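Local coordinates for BpsB (PgaB), Poly-beta-1,6-N-acetyl-D-glucosamine N-deacetylase (Bordetella bronchiseptica RB50, PDB 5BU6), which removes N-acetyl groups from poly-beta-1,6-N-acetyl-D-glucosamine as a family 4 carbohydrate esterase and is required for biofilm formation, at residues A[80-85]-A[102-107]; A[106-111]-A[135-140]. The protein carries 5 engineered substitutions. All coordinates share one frame; numbering follows the deposited sequence.

Contact 1 of 2, residues A[80-85]-A[102-107]; sequences LTFDDG and YPAVVA. With NI (nickel (II) ion), chain C.
F82 and V105 meet backbone to backbone at the middle of two parallel strands: F82 N donates to V105 O at 2.8 Å. One step back, V105 N reaches L80 O at 2.9 Å. The rung from A107 N to F82 O is longer, 3.2 Å. The ladder then runs past the strand end, where D84 N gives its hydrogen to A107 O at 2.9 Å. This bond ties down the backbone of a nickel ligand, whose OD1 lies 2.1 Å from the metal. H154, H159 and two waters also bind the nickel; one of these waters donates to D83 OD2. D83 itself is poorly ordered, and its OD1 is buried by the contact without a polar partner. The TFDD sequence here corresponds to motif 1 of family 4 carbohydrate esterases, in which the second Asp binds the metal.

T81, V105, D83 and A107 share one face of the sheet. T81 CG2, anti to its own carbonyl carbon, lies alongside V105 with CB 3.8 Å away. D83 CB rests against A107 CB. On the other face, F82 presents its ring edge to A104, CE1 lying 3.9 Å from A104 CB, and V106 CG1 sits 3.7 Å from F82 O. At the start of the pair, L80 CD1 touches Y102 CD2 obliquely to the ring, and a water lies between L80 N and P103 O, within hydrogen-bonding distance of both.

The contact closes the right-handed beta-alpha-beta crossover from strand 77-83 through helix 88-100 to strand 104-108. V93 and L97 of that helix pack on F82 and A104, while strands 14-20 and 149-153 flank the pair.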
loop_
_atom_site.group_PDB
_atom_site.type_symbol
_atom_site.label_atom_id
_atom_site.label_comp_id
_atom_site.label_asym_id
_atom_site.label_seq_id
_atom_site.Cartn_x
_atom_site.Cartn_y
_atom_site.Cartn_z
ATOM N N LEU A 80 -3.573 -4.865 9.361
ATOM C CA LEU A 80 -2.985 -5.742 8.341
ATOM C C LEU A 80 -3.201 -5.107 6.975
ATOM O O LEU A 80 -4.325 -4.649 6.671
ATOM C CB LEU A 80 -3.647 -7.130 8.377
ATOM C CG LEU A 80 -3.725 -7.870 9.702
ATOM C CD1 LEU A 80 -4.513 -9.179 9.508
ATOM C CD2 LEU A 80 -2.317 -8.142 10.245
ATOM N N THR A 81 -2.147 -5.052 6.158
ATOM C CA THR A 81 -2.264 -4.475 4.833
ATOM C C THR A 81 -1.658 -5.422 3.784
ATOM O O THR A 81 -0.671 -6.118 4.061
ATOM C CB THR A 81 -1.583 -3.088 4.744
ATOM O OG1 THR A 81 -0.161 -3.236 4.771
ATOM C CG2 THR A 81 -2.026 -2.190 5.923
ATOM N N PHE A 82 -2.309 -5.466 2.628
ATOM C CA PHE A 82 -1.940 -6.317 1.495
ATOM C C PHE A 82 -1.920 -5.458 0.223
ATOM O O PHE A 82 -2.977 -5.084 -0.279
ATOM C CB PHE A 82 -2.934 -7.473 1.342
ATOM C CG PHE A 82 -2.999 -8.371 2.540
ATOM C CD1 PHE A 82 -3.846 -8.071 3.605
ATOM C CD2 PHE A 82 -2.197 -9.501 2.614
ATOM C CE1 PHE A 82 -3.896 -8.885 4.727
ATOM C CE2 PHE A 82 -2.236 -10.332 3.729
ATOM C CZ PHE A 82 -3.095 -10.019 4.796
ATOM N N ASP A 83 -0.741 -5.120 -0.291
ATOM C CA ASP A 83 -0.686 -4.222 -1.454
ATOM C C ASP A 83 -0.375 -4.969 -2.754
ATOM O O ASP A 83 0.070 -6.108 -2.718
ATOM C CB ASP A 83 0.350 -3.111 -1.252
ATOM C CG ASP A 83 0.780 -2.948 0.199
ATOM O OD1 ASP A 83 -0.096 -2.766 1.072
ATOM O OD2 ASP A 83 2.006 -2.989 0.457
ATOM N N ASP A 84 -0.653 -4.296 -3.876
ATOM C CA ASP A 84 -0.229 -4.635 -5.247
ATOM C C ASP A 84 -1.363 -5.286 -6.025
ATOM O O ASP A 84 -1.351 -5.280 -7.251
ATOM C CB ASP A 84 1.006 -5.533 -5.301
ATOM C CG ASP A 84 2.290 -4.807 -4.940
ATOM O OD1 ASP A 84 2.230 -3.649 -4.490
ATOM O OD2 ASP A 84 3.378 -5.410 -5.093
ATOM N N GLY A 85 -2.344 -5.839 -5.322
ATOM C CA GLY A 85 -3.564 -6.284 -5.973
ATOM C C GLY A 85 -3.430 -7.536 -6.832
ATOM O O GLY A 85 -4.197 -7.735 -7.777
ATOM N N TYR A 102 -10.869 -11.015 10.498
ATOM C CA TYR A 102 -9.930 -9.905 10.582
ATOM C C TYR A 102 -10.157 -8.894 9.458
ATOM O O TYR A 102 -10.235 -9.289 8.293
ATOM C CB TYR A 102 -8.503 -10.397 10.465
ATOM C CG TYR A 102 -7.978 -11.271 11.572
ATOM C CD1 TYR A 102 -8.559 -11.285 12.838
ATOM C CD2 TYR A 102 -6.844 -12.038 11.357
ATOM C CE1 TYR A 102 -8.023 -12.072 13.848
ATOM C CE2 TYR A 102 -6.316 -12.827 12.352
ATOM C CZ TYR A 102 -6.898 -12.840 13.585
ATOM O OH TYR A 102 -6.319 -13.634 14.547
ATOM N N PRO A 103 -10.217 -7.593 9.788
ATOM C CA PRO A 103 -10.191 -6.592 8.715
ATOM C C PRO A 103 -8.803 -6.445 8.095
ATOM O O PRO A 103 -7.815 -6.868 8.687
ATOM C CB PRO A 103 -10.604 -5.290 9.422
ATOM C CG PRO A 103 -10.246 -5.509 10.854
ATOM C CD PRO A 103 -10.394 -6.983 11.124
ATOM N N ALA A 104 -8.737 -5.808 6.931
ATOM C CA ALA A 104 -7.470 -5.509 6.284
ATOM C C ALA A 104 -7.598 -4.301 5.356
ATOM O O ALA A 104 -8.701 -3.890 5.019
ATOM C CB ALA A 104 -6.984 -6.715 5.508
ATOM N N VAL A 105 -6.455 -3.740 4.973
ATOM C CA VAL A 105 -6.355 -2.743 3.909
ATOM C C VAL A 105 -5.806 -3.441 2.661
ATOM O O VAL A 105 -4.829 -4.180 2.763
ATOM C CB VAL A 105 -5.404 -1.596 4.296
ATOM C CG1 VAL A 105 -5.323 -0.546 3.176
ATOM C CG2 VAL A 105 -5.853 -0.988 5.597
ATOM N N VAL A 106 -6.423 -3.209 1.510
ATOM C CA VAL A 106 -5.875 -3.685 0.240
ATOM C C VAL A 106 -5.550 -2.457 -0.613
ATOM O O VAL A 106 -6.424 -1.645 -0.865
ATOM C CB VAL A 106 -6.864 -4.603 -0.507
ATOM C CG1 VAL A 106 -6.323 -4.955 -1.907
ATOM C CG2 VAL A 106 -7.153 -5.867 0.309
ATOM N N ALA A 107 -4.299 -2.308 -1.025
ATOM C CA ALA A 107 -3.876 -1.113 -1.754
ATOM C C ALA A 107 -3.641 -1.499 -3.215
ATOM O O ALA A 107 -2.889 -2.446 -3.509
ATOM C CB ALA A 107 -2.620 -0.506 -1.130
HETATM NI NI NI C . 3.759 -2.490 -3.644
HETATM O O HOH W 1 -6.204 -5.366 10.349
HETATM O O HOH W 2 3.293 -3.532 -1.851
HETATM O O HOH W 3 5.132 -4.150 -3.887
#

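Contact 2 of 2, residues A[106-111]-A[135-140]; sequences VAVVTS and MTWAQL
V106 and L140 are the closest backbone approach at one end, their CA atoms 8.7 Å apart, and T110 with W137 at the other, at 9.8 Å; no hydrogen bond crosses, and the contacts are between side chains. Strand packs against helix here in the (beta/alpha) barrel-like fold of the polysaccharide deacetylase (NodB homology) family: strand 104-108 runs through V109, the N-cap of helix 110-113, while helix 137-145 starts after its own N-cap, T136.

The alternate strand residues V106 and V108 point their side chains at the helix. L140 answers both. Its two methyls meet V108 CG2 tip to tip, with CD2 and CD1 each 3.8 Å from it, and CD2 also reaches V106 CG1 at a slant. M135, just before helix 137-145, reaches the same V106 methyl: its chain bends at the last torsion (chi3 -65°), which brings CE tip to tip with V106 CG1 at 4.0 Å. T89 of helix 88-100 adjoins both residues.

W137 spans the far end. CH2, the outer corner of its six-membered ring, meets T110 CG2 at 4.1 Å, the methyl lying at the ring edge and near its plane. The indole is held from outside the pair, NE1 bonding to D114 OD1 and the ring stacking on H210, while T110 OG1 bonds to H156 ND1.

A capping box fixes the helix start. Q139 N donates to T136 OG1 at 3.2 Å, and in return T136 N donates to Q139 OE1 at 2.9 Å, approaching from 45° above the amide carbonyl plane.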
loop_
_atom_site.group_PDB
_atom_site.type_symbol
_atom_site.label_atom_id
_atom_site.label_comp_id
_atom_site.label_asym_id
_atom_site.label_seq_id
_atom_site.Cartn_x
_atom_site.Cartn_y
_atom_site.Cartn_z
ATOM N N VAL A 106 -6.423 -3.209 1.510
ATOM C CA VAL A 106 -5.875 -3.685 0.240
ATOM C C VAL A 106 -5.550 -2.457 -0.613
ATOM O O VAL A 106 -6.424 -1.645 -0.865
ATOM C CB VAL A 106 -6.864 -4.603 -0.507
ATOM C CG1 VAL A 106 -6.323 -4.955 -1.907
ATOM C CG2 VAL A 106 -7.153 -5.867 0.309
ATOM N N ALA A 107 -4.299 -2.308 -1.025
ATOM C CA ALA A 107 -3.876 -1.113 -1.754
ATOM C C ALA A 107 -3.641 -1.499 -3.215
ATOM O O ALA A 107 -2.889 -2.446 -3.509
ATOM C CB ALA A 107 -2.620 -0.506 -1.130
ATOM N N VAL A 108 -4.313 -0.773 -4.101
ATOM C CA VAL A 108 -4.424 -1.097 -5.520
ATOM C C VAL A 108 -3.514 -0.220 -6.371
ATOM O O VAL A 108 -3.572 0.984 -6.236
ATOM C CB VAL A 108 -5.891 -0.889 -5.975
ATOM C CG1 VAL A 108 -6.044 -1.042 -7.468
ATOM C CG2 VAL A 108 -6.818 -1.826 -5.199
ATOM N N VAL A 109 -2.669 -0.796 -7.229
ATOM C CA VAL A 109 -1.955 0.015 -8.222
ATOM C C VAL A 109 -2.874 0.101 -9.432
ATOM O O VAL A 109 -3.059 -0.887 -10.142
ATOM C CB VAL A 109 -0.609 -0.580 -8.648
ATOM C CG1 VAL A 109 0.082 0.362 -9.628
ATOM C CG2 VAL A 109 0.284 -0.853 -7.425
ATOM N N THR A 110 -3.495 1.245 -9.659
ATOM C CA THR A 110 -4.646 1.223 -10.556
ATOM C C THR A 110 -4.246 1.103 -12.033
ATOM O O THR A 110 -5.046 0.674 -12.848
ATOM C CB THR A 110 -5.569 2.443 -10.335
ATOM O OG1 THR A 110 -4.837 3.661 -10.483
ATOM C CG2 THR A 110 -6.174 2.391 -8.930
ATOM N N SER A 111 -3.017 1.447 -12.392
ATOM C CA SER A 111 -2.634 1.250 -13.787
ATOM C C SER A 111 -2.433 -0.249 -14.096
ATOM O O SER A 111 -2.422 -0.645 -15.262
ATOM C CB SER A 111 -1.368 2.044 -14.155
ATOM O OG SER A 111 -0.219 1.466 -13.571
ATOM N N MET A 135 -6.100 -9.219 -9.490
ATOM C CA MET A 135 -7.513 -9.186 -9.147
ATOM C C MET A 135 -8.308 -8.317 -10.094
ATOM O O MET A 135 -7.836 -7.260 -10.540
ATOM C CB MET A 135 -7.723 -8.643 -7.734
ATOM C CG MET A 135 -7.522 -9.602 -6.637
ATOM S SD MET A 135 -7.948 -8.765 -5.082
ATOM C CE MET A 135 -6.678 -7.517 -5.013
ATOM N N THR A 136 -9.531 -8.739 -10.380
ATOM C CA THR A 136 -10.404 -7.912 -11.201
ATOM C C THR A 136 -11.091 -6.849 -10.361
ATOM O O THR A 136 -11.085 -6.902 -9.129
ATOM C CB THR A 136 -11.446 -8.754 -11.928
ATOM O OG1 THR A 136 -12.360 -9.320 -10.985
ATOM C CG2 THR A 136 -10.752 -9.868 -12.726
ATOM N N TRP A 137 -11.652 -5.854 -11.034
ATOM C CA TRP A 137 -12.395 -4.817 -10.341
ATOM C C TRP A 137 -13.576 -5.417 -9.598
ATOM O O TRP A 137 -13.907 -4.978 -8.498
ATOM C CB TRP A 137 -12.874 -3.748 -11.310
ATOM C CG TRP A 137 -11.852 -2.696 -11.698
ATOM C CD1 TRP A 137 -11.428 -2.401 -12.965
ATOM C CD2 TRP A 137 -11.147 -1.806 -10.824
ATOM N NE1 TRP A 137 -10.509 -1.376 -12.928
ATOM C CE2 TRP A 137 -10.335 -0.981 -11.631
ATOM C CE3 TRP A 137 -11.149 -1.602 -9.434
ATOM C CZ2 TRP A 137 -9.517 0.020 -11.100
ATOM C CZ3 TRP A 137 -10.331 -0.612 -8.909
ATOM C CH2 TRP A 137 -9.529 0.183 -9.739
ATOM N N ALA A 138 -14.227 -6.397 -10.215
ATOM C CA ALA A 138 -15.384 -7.056 -9.603
ATOM C C ALA A 138 -14.984 -7.733 -8.304
ATOM O O ALA A 138 -15.701 -7.661 -7.294
ATOM C CB ALA A 138 -15.981 -8.063 -10.546
ATOM N N GLN A 139 -13.829 -8.389 -8.325
ATOM C CA GLN A 139 -13.292 -9.011 -7.117
ATOM C C GLN A 139 -12.980 -7.969 -6.021
ATOM O O GLN A 139 -13.318 -8.169 -4.855
ATOM C CB GLN A 139 -12.036 -9.837 -7.457
ATOM C CG GLN A 139 -12.379 -11.159 -8.153
ATOM C CD GLN A 139 -11.187 -11.806 -8.832
ATOM O OE1 GLN A 139 -10.111 -11.224 -8.926
ATOM N NE2 GLN A 139 -11.388 -13.011 -9.330
ATOM N N LEU A 140 -12.357 -6.857 -6.388
ATOM C CA LEU A 140 -12.103 -5.798 -5.410
ATOM C C LEU A 140 -13.378 -5.225 -4.812
ATOM O O LEU A 140 -13.443 -4.953 -3.602
ATOM C CB LEU A 140 -11.298 -4.651 -6.036
ATOM C CG LEU A 140 -9.816 -4.967 -6.233
ATOM C CD1 LEU A 140 -9.231 -4.010 -7.245
ATOM C CD2 LEU A 140 -9.055 -4.861 -4.911
#

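Overall arrangement
Strand 104-108 is common to both contacts, V106 and A107 belonging to each, and the two centres lie 11 Å apart. V106 takes part in both through one branch: CG1 lies near F82 O in contact 1 and meets M135 and L140 in contact 2. The turn after strand 77-83 and the lead-in to helix 137-145 also meet, G85 O and M135 N standing 3.0 Å apart in a probable hydrogen bond. Only contact 1 holds a ligand of the D84-H154-H159 nickel site. Contact 2 reaches that site through V109, whose side chain touches H154 and H159; W137 lies well away, about 5 Å from a different nickel ion.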